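Local structure of small nuclear ribonucleoprotein homolog (Pyrobaculum aerophilum, 1M5Q) at residues Met71-Met85 / Tyr88-Lys100. The protein assembles into a 14-mer of Sm-like subunits, each augmented by a C-terminal domain, and probably binds RNA. Sequence-based numbering, arbitrary orientation.
With ACY (acetic acid), chain B.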
loop_
_atom_site.group_PDB
_atom_site.type_symbol
_atom_site.label_atom_id
_atom_site.label_comp_id
_atom_site.label_asym_id
_atom_site.label_seq_id
_atom_site.Cartn_x
_atom_site.Cartn_y
_atom_site.Cartn_z
HETATM N N MSE H 71 -39.405 -9.750 21.548
HETATM C CA MSE H 71 -39.683 -11.091 22.014
HETATM C C MSE H 71 -40.963 -11.235 22.824
HETATM O O MSE H 71 -41.558 -12.311 22.827
HETATM C CB MSE H 71 -38.495 -11.653 22.810
HETATM C CG MSE H 71 -37.245 -11.768 21.954
HETATM SE SE MSE H 71 -37.558 -12.708 20.294
HETATM C CE MSE H 71 -37.602 -14.465 21.020
ATOM N N ARG H 72 -41.360 -10.173 23.520
ATOM C CA ARG H 72 -42.605 -10.208 24.298
ATOM C C ARG H 72 -43.742 -10.309 23.307
ATOM O O ARG H 72 -44.672 -11.044 23.525
ATOM C CB ARG H 72 -42.772 -8.948 25.173
ATOM C CG ARG H 72 -41.955 -8.978 26.453
ATOM C CD ARG H 72 -42.441 -7.899 27.425
ATOM N NE ARG H 72 -41.364 -6.983 27.796
ATOM C CZ ARG H 72 -40.611 -7.136 28.873
ATOM N NH1 ARG H 72 -40.834 -8.159 29.688
ATOM N NH2 ARG H 72 -39.610 -6.296 29.114
ATOM N N GLU H 73 -43.667 -9.573 22.206
ATOM C CA GLU H 73 -44.720 -9.667 21.205
ATOM C C GLU H 73 -44.661 -11.076 20.574
ATOM O O GLU H 73 -45.691 -11.699 20.333
ATOM C CB GLU H 73 -44.534 -8.596 20.151
ATOM C CG GLU H 73 -45.578 -8.660 19.046
ATOM C CD GLU H 73 -46.999 -8.346 19.566
ATOM O OE1 GLU H 73 -47.171 -7.374 20.347
ATOM O OE2 GLU H 73 -47.932 -9.064 19.179
ATOM N N PHE H 74 -43.458 -11.591 20.311
ATOM C CA PHE H 74 -43.336 -12.931 19.774
ATOM C C PHE H 74 -44.030 -13.950 20.705
ATOM O O PHE H 74 -44.688 -14.881 20.249
ATOM C CB PHE H 74 -41.849 -13.359 19.624
ATOM C CG PHE H 74 -41.658 -14.776 19.029
ATOM C CD1 PHE H 74 -41.584 -14.961 17.669
ATOM C CD2 PHE H 74 -41.567 -15.894 19.847
ATOM C CE1 PHE H 74 -41.422 -16.250 17.089
ATOM C CE2 PHE H 74 -41.398 -17.190 19.296
ATOM C CZ PHE H 74 -41.328 -17.355 17.900
ATOM N N ALA H 75 -43.808 -13.808 21.999
ATOM C CA ALA H 75 -44.380 -14.721 22.977
ATOM C C ALA H 75 -45.927 -14.598 22.912
ATOM O O ALA H 75 -46.649 -15.609 22.881
ATOM C CB ALA H 75 -43.861 -14.383 24.344
ATOM N N LYS H 76 -46.410 -13.364 22.847
ATOM C CA LYS H 76 -47.834 -13.125 22.745
ATOM C C LYS H 76 -48.412 -13.882 21.553
ATOM O O LYS H 76 -49.377 -14.618 21.665
ATOM C CB LYS H 76 -48.093 -11.617 22.592
ATOM C CG LYS H 76 -49.577 -11.211 22.513
ATOM C CD LYS H 76 -49.727 -9.683 22.496
ATOM C CE LYS H 76 -51.196 -9.251 22.439
ATOM N NZ LYS H 76 -51.321 -7.765 22.489
ATOM N N GLN H 77 -47.808 -13.723 20.397
ATOM C CA GLN H 77 -48.337 -14.389 19.226
ATOM C C GLN H 77 -48.107 -15.902 19.273
ATOM O O GLN H 77 -48.917 -16.691 18.764
ATOM C CB GLN H 77 -47.720 -13.762 17.972
ATOM C CG GLN H 77 -48.231 -12.344 17.706
ATOM C CD GLN H 77 -47.836 -11.830 16.328
ATOM O OE1 GLN H 77 -47.622 -12.620 15.392
ATOM N NE2 GLN H 77 -47.761 -10.500 16.180
ATOM N N ALA H 78 -47.018 -16.333 19.890
ATOM C CA ALA H 78 -46.812 -17.765 19.969
ATOM C C ALA H 78 -47.878 -18.423 20.887
ATOM O O ALA H 78 -48.173 -19.599 20.747
ATOM C CB ALA H 78 -45.433 -18.073 20.484
ATOM N N GLU H 79 -48.443 -17.656 21.820
ATOM C CA GLU H 79 -49.446 -18.174 22.752
ATOM C C GLU H 79 -50.760 -18.521 22.045
ATOM O O GLU H 79 -51.515 -19.331 22.549
ATOM C CB GLU H 79 -49.699 -17.167 23.876
ATOM C CG GLU H 79 -50.809 -17.521 24.891
ATOM C CD GLU H 79 -50.403 -18.622 25.862
ATOM O OE1 GLU H 79 -49.224 -18.605 26.306
ATOM O OE2 GLU H 79 -51.252 -19.487 26.188
ATOM N N LYS H 80 -51.011 -17.937 20.873
ATOM C CA LYS H 80 -52.242 -18.226 20.112
ATOM C C LYS H 80 -52.089 -19.500 19.296
ATOM O O LYS H 80 -53.059 -20.080 18.819
ATOM C CB LYS H 80 -52.568 -17.078 19.145
ATOM C CG LYS H 80 -52.671 -15.761 19.875
ATOM C CD LYS H 80 -52.896 -14.575 18.938
ATOM C CE LYS H 80 -52.513 -13.293 19.668
ATOM N NZ LYS H 80 -52.876 -13.365 21.140
ATOM N N ILE H 81 -50.855 -19.925 19.135
ATOM C CA ILE H 81 -50.566 -21.085 18.336
ATOM C C ILE H 81 -50.256 -22.270 19.223
ATOM O O ILE H 81 -50.569 -23.394 18.865
ATOM C CB ILE H 81 -49.337 -20.796 17.435
ATOM C CG1 ILE H 81 -49.659 -19.608 16.559
ATOM C CG2 ILE H 81 -48.940 -22.007 16.610
ATOM C CD1 ILE H 81 -48.527 -19.202 15.677
ATOM N N PHE H 82 -49.619 -22.020 20.365
ATOM C CA PHE H 82 -49.212 -23.086 21.299
ATOM C C PHE H 82 -49.795 -22.718 22.670
ATOM O O PHE H 82 -49.065 -22.413 23.628
ATOM C CB PHE H 82 -47.655 -23.155 21.388
ATOM C CG PHE H 82 -46.952 -23.266 20.039
ATOM C CD1 PHE H 82 -46.268 -22.174 19.507
ATOM C CD2 PHE H 82 -46.912 -24.491 19.346
ATOM C CE1 PHE H 82 -45.530 -22.277 18.310
ATOM C CE2 PHE H 82 -46.182 -24.625 18.143
ATOM C CZ PHE H 82 -45.490 -23.505 17.636
ATOM N N PRO H 83 -51.131 -22.687 22.769
ATOM C CA PRO H 83 -51.825 -22.353 24.020
ATOM C C PRO H 83 -51.210 -23.025 25.249
ATOM O O PRO H 83 -51.016 -24.240 25.262
ATOM C CB PRO H 83 -53.251 -22.861 23.776
ATOM C CG PRO H 83 -53.411 -22.736 22.355
ATOM C CD PRO H 83 -52.081 -23.077 21.720
ATOM N N GLY H 84 -50.946 -22.213 26.273
ATOM C CA GLY H 84 -50.368 -22.674 27.511
ATOM C C GLY H 84 -48.963 -23.269 27.473
ATOM O O GLY H 84 -48.501 -23.755 28.510
HETATM N N MSE H 85 -48.269 -23.240 26.333
HETATM C CA MSE H 85 -46.925 -23.820 26.290
HETATM C C MSE H 85 -45.797 -22.776 26.217
HETATM O O MSE H 85 -44.593 -23.139 26.187
HETATM C CB MSE H 85 -46.775 -24.738 25.067
HETATM C CG MSE H 85 -47.729 -25.880 24.938
HETATM SE SE MSE H 85 -47.615 -26.561 23.143
HETATM C CE MSE H 85 -45.737 -27.162 22.997
ATOM N N TYR H 88 -42.286 -16.366 28.545
ATOM C CA TYR H 88 -41.345 -15.346 28.142
ATOM C C TYR H 88 -40.405 -15.299 29.355
ATOM O O TYR H 88 -40.867 -15.327 30.488
ATOM C CB TYR H 88 -42.018 -13.981 27.933
ATOM C CG TYR H 88 -40.999 -12.867 27.828
ATOM C CD1 TYR H 88 -40.157 -12.755 26.698
ATOM C CD2 TYR H 88 -40.820 -11.955 28.873
ATOM C CE1 TYR H 88 -39.157 -11.755 26.618
ATOM C CE2 TYR H 88 -39.830 -10.961 28.804
ATOM C CZ TYR H 88 -39.005 -10.862 27.686
ATOM O OH TYR H 88 -38.033 -9.875 27.629
ATOM N N ILE H 89 -39.103 -15.270 29.106
ATOM C CA ILE H 89 -38.138 -15.238 30.188
ATOM C C ILE H 89 -37.315 -13.967 30.110
ATOM O O ILE H 89 -36.337 -13.873 29.343
ATOM C CB ILE H 89 -37.233 -16.468 30.126
ATOM C CG1 ILE H 89 -38.097 -17.704 30.354
ATOM C CG2 ILE H 89 -36.124 -16.364 31.182
ATOM C CD1 ILE H 89 -37.332 -18.902 30.496
ATOM N N GLU H 90 -37.745 -13.000 30.922
ATOM C CA GLU H 90 -37.152 -11.676 31.015
ATOM C C GLU H 90 -35.630 -11.708 31.321
ATOM O O GLU H 90 -34.884 -10.848 30.868
ATOM C CB GLU H 90 -37.896 -10.880 32.103
ATOM C CG GLU H 90 -37.822 -9.366 31.889
ATOM C CD GLU H 90 -38.595 -8.565 32.928
ATOM O OE1 GLU H 90 -39.825 -8.800 33.078
ATOM O OE2 GLU H 90 -37.968 -7.692 33.588
ATOM N N GLU H 91 -35.198 -12.706 32.086
ATOM C CA GLU H 91 -33.804 -12.859 32.458
ATOM C C GLU H 91 -32.856 -12.726 31.231
ATOM O O GLU H 91 -31.864 -12.022 31.302
ATOM C CB GLU H 91 -33.605 -14.224 33.150
ATOM C CG GLU H 91 -32.513 -14.213 34.193
ATOM C CD GLU H 91 -32.147 -15.591 34.736
ATOM O OE1 GLU H 91 -33.046 -16.462 34.894
ATOM O OE2 GLU H 91 -30.945 -15.785 35.028
ATOM N N THR H 92 -33.174 -13.383 30.113
ATOM C CA THR H 92 -32.329 -13.330 28.892
ATOM C C THR H 92 -33.080 -12.875 27.645
ATOM O O THR H 92 -32.513 -12.862 26.539
ATOM C CB THR H 92 -31.715 -14.714 28.590
ATOM O OG1 THR H 92 -32.725 -15.721 28.802
ATOM C CG2 THR H 92 -30.486 -14.967 29.483
ATOM N N ASN H 93 -34.348 -12.497 27.832
ATOM C CA ASN H 93 -35.193 -12.016 26.737
ATOM C C ASN H 93 -35.399 -13.136 25.734
ATOM O O ASN H 93 -35.356 -12.901 24.531
ATOM C CB ASN H 93 -34.525 -10.824 26.040
ATOM C CG ASN H 93 -35.426 -10.161 24.983
ATOM O OD1 ASN H 93 -36.624 -9.971 25.209
ATOM N ND2 ASN H 93 -34.833 -9.782 23.826
ATOM N N VAL H 94 -35.644 -14.341 26.251
ATOM C CA VAL H 94 -35.842 -15.537 25.445
ATOM C C VAL H 94 -37.264 -16.081 25.685
ATOM O O VAL H 94 -37.895 -15.827 26.751
ATOM C CB VAL H 94 -34.746 -16.603 25.846
ATOM C CG1 VAL H 94 -35.093 -18.029 25.349
ATOM C CG2 VAL H 94 -33.385 -16.154 25.270
ATOM N N VAL H 95 -37.780 -16.796 24.696
ATOM C CA VAL H 95 -39.121 -17.358 24.807
ATOM C C VAL H 95 -39.013 -18.881 24.744
ATOM O O VAL H 95 -38.411 -19.420 23.806
ATOM C CB VAL H 95 -40.053 -16.853 23.659
ATOM C CG1 VAL H 95 -41.425 -17.628 23.692
ATOM C CG2 VAL H 95 -40.354 -15.365 23.844
ATOM N N LEU H 96 -39.564 -19.563 25.746
ATOM C CA LEU H 96 -39.560 -21.041 25.742
ATOM C C LEU H 96 -40.948 -21.552 25.282
ATOM O O LEU H 96 -41.974 -20.981 25.657
ATOM C CB LEU H 96 -39.231 -21.587 27.144
ATOM C CG LEU H 96 -37.894 -21.100 27.741
ATOM C CD1 LEU H 96 -37.800 -21.531 29.191
ATOM C CD2 LEU H 96 -36.701 -21.639 26.954
ATOM N N ILE H 97 -40.983 -22.597 24.459
ATOM C CA ILE H 97 -42.252 -23.149 23.954
ATOM C C ILE H 97 -42.190 -24.635 24.300
ATOM O O ILE H 97 -41.388 -25.396 23.730
ATOM C CB ILE H 97 -42.376 -22.916 22.430
ATOM C CG1 ILE H 97 -42.364 -21.394 22.154
ATOM C CG2 ILE H 97 -43.651 -23.556 21.885
ATOM C CD1 ILE H 97 -42.372 -21.004 20.696
ATOM N N GLY H 98 -43.006 -25.062 25.254
ATOM C CA GLY H 98 -42.911 -26.467 25.658
ATOM C C GLY H 98 -41.547 -26.662 26.317
ATOM O O GLY H 98 -40.927 -25.702 26.783
ATOM N N ASP H 99 -41.031 -27.874 26.345
ATOM C CA ASP H 99 -39.755 -28.032 27.016
ATOM C C ASP H 99 -38.582 -28.407 26.128
ATOM O O ASP H 99 -37.513 -28.777 26.623
ATOM C CB ASP H 99 -39.903 -29.022 28.183
ATOM C CG ASP H 99 -39.930 -30.471 27.737
ATOM O OD1 ASP H 99 -40.549 -30.766 26.684
ATOM O OD2 ASP H 99 -39.330 -31.320 28.460
ATOM N N LYS H 100 -38.767 -28.314 24.816
ATOM C CA LYS H 100 -37.671 -28.598 23.897
ATOM C C LYS H 100 -37.496 -27.537 22.798
ATOM O O LYS H 100 -36.743 -27.759 21.868
ATOM C CB LYS H 100 -37.857 -29.962 23.245
ATOM C CG LYS H 100 -37.873 -31.113 24.233
ATOM C CD LYS H 100 -37.750 -32.448 23.513
ATOM C CE LYS H 100 -36.306 -32.742 23.083
ATOM N NZ LYS H 100 -35.389 -33.095 24.225
HETATM C C ACY B . -32.888 -19.128 28.326
HETATM O O ACY B . -32.192 -18.083 27.905
HETATM O OXT ACY B . -32.604 -20.404 28.160
HETATM C CH3 ACY B . -34.127 -18.734 29.075
#
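Tyr88 sets its CG anti to the backbone N (chi1 167°), and Arg72 swings CG anti to its carbonyl carbon (chi1 -79°), bringing ring and chain together where helix 71-81 packs on the antiparallel sheet of the Lsm C-terminal domain. Arg72 CG sits over the middle of the Tyr88 ring in a CH-pi contact, 3.7 Å from the centroid. Bent at chi3, the arginine carries its guanidinium out toward the CE2 and OH side of the ring, the two planes 57° apart, and NH1 forms a long salt bridge with Glu90 OE1 at 3.6 Å. Met71 CB meets the edge of the same ring, whose OH bonds in the carbonyl plane to a lone pair of Asn93 OD1 at 2.8 Å. Were Tyr88 an alanine, Arg72 CG would probably lose the ring face it packs on and Asn93 OD1 its hydroxyl partner. Deeper in, Val95 CG2 packs 3.7 Å from Ala75 CB, while Ile97 CD1 reaches the edge of the Phe74 ring; helix 113-127 also touches Phe74 and Ile97. Ile97 CG2 covers one face of Phe82, opposite Ile81 CG2. At the end of the type II turn Phe82-Met85, Gly98 N donates to Met85 O in a nearly straight bond of 2.7 Å.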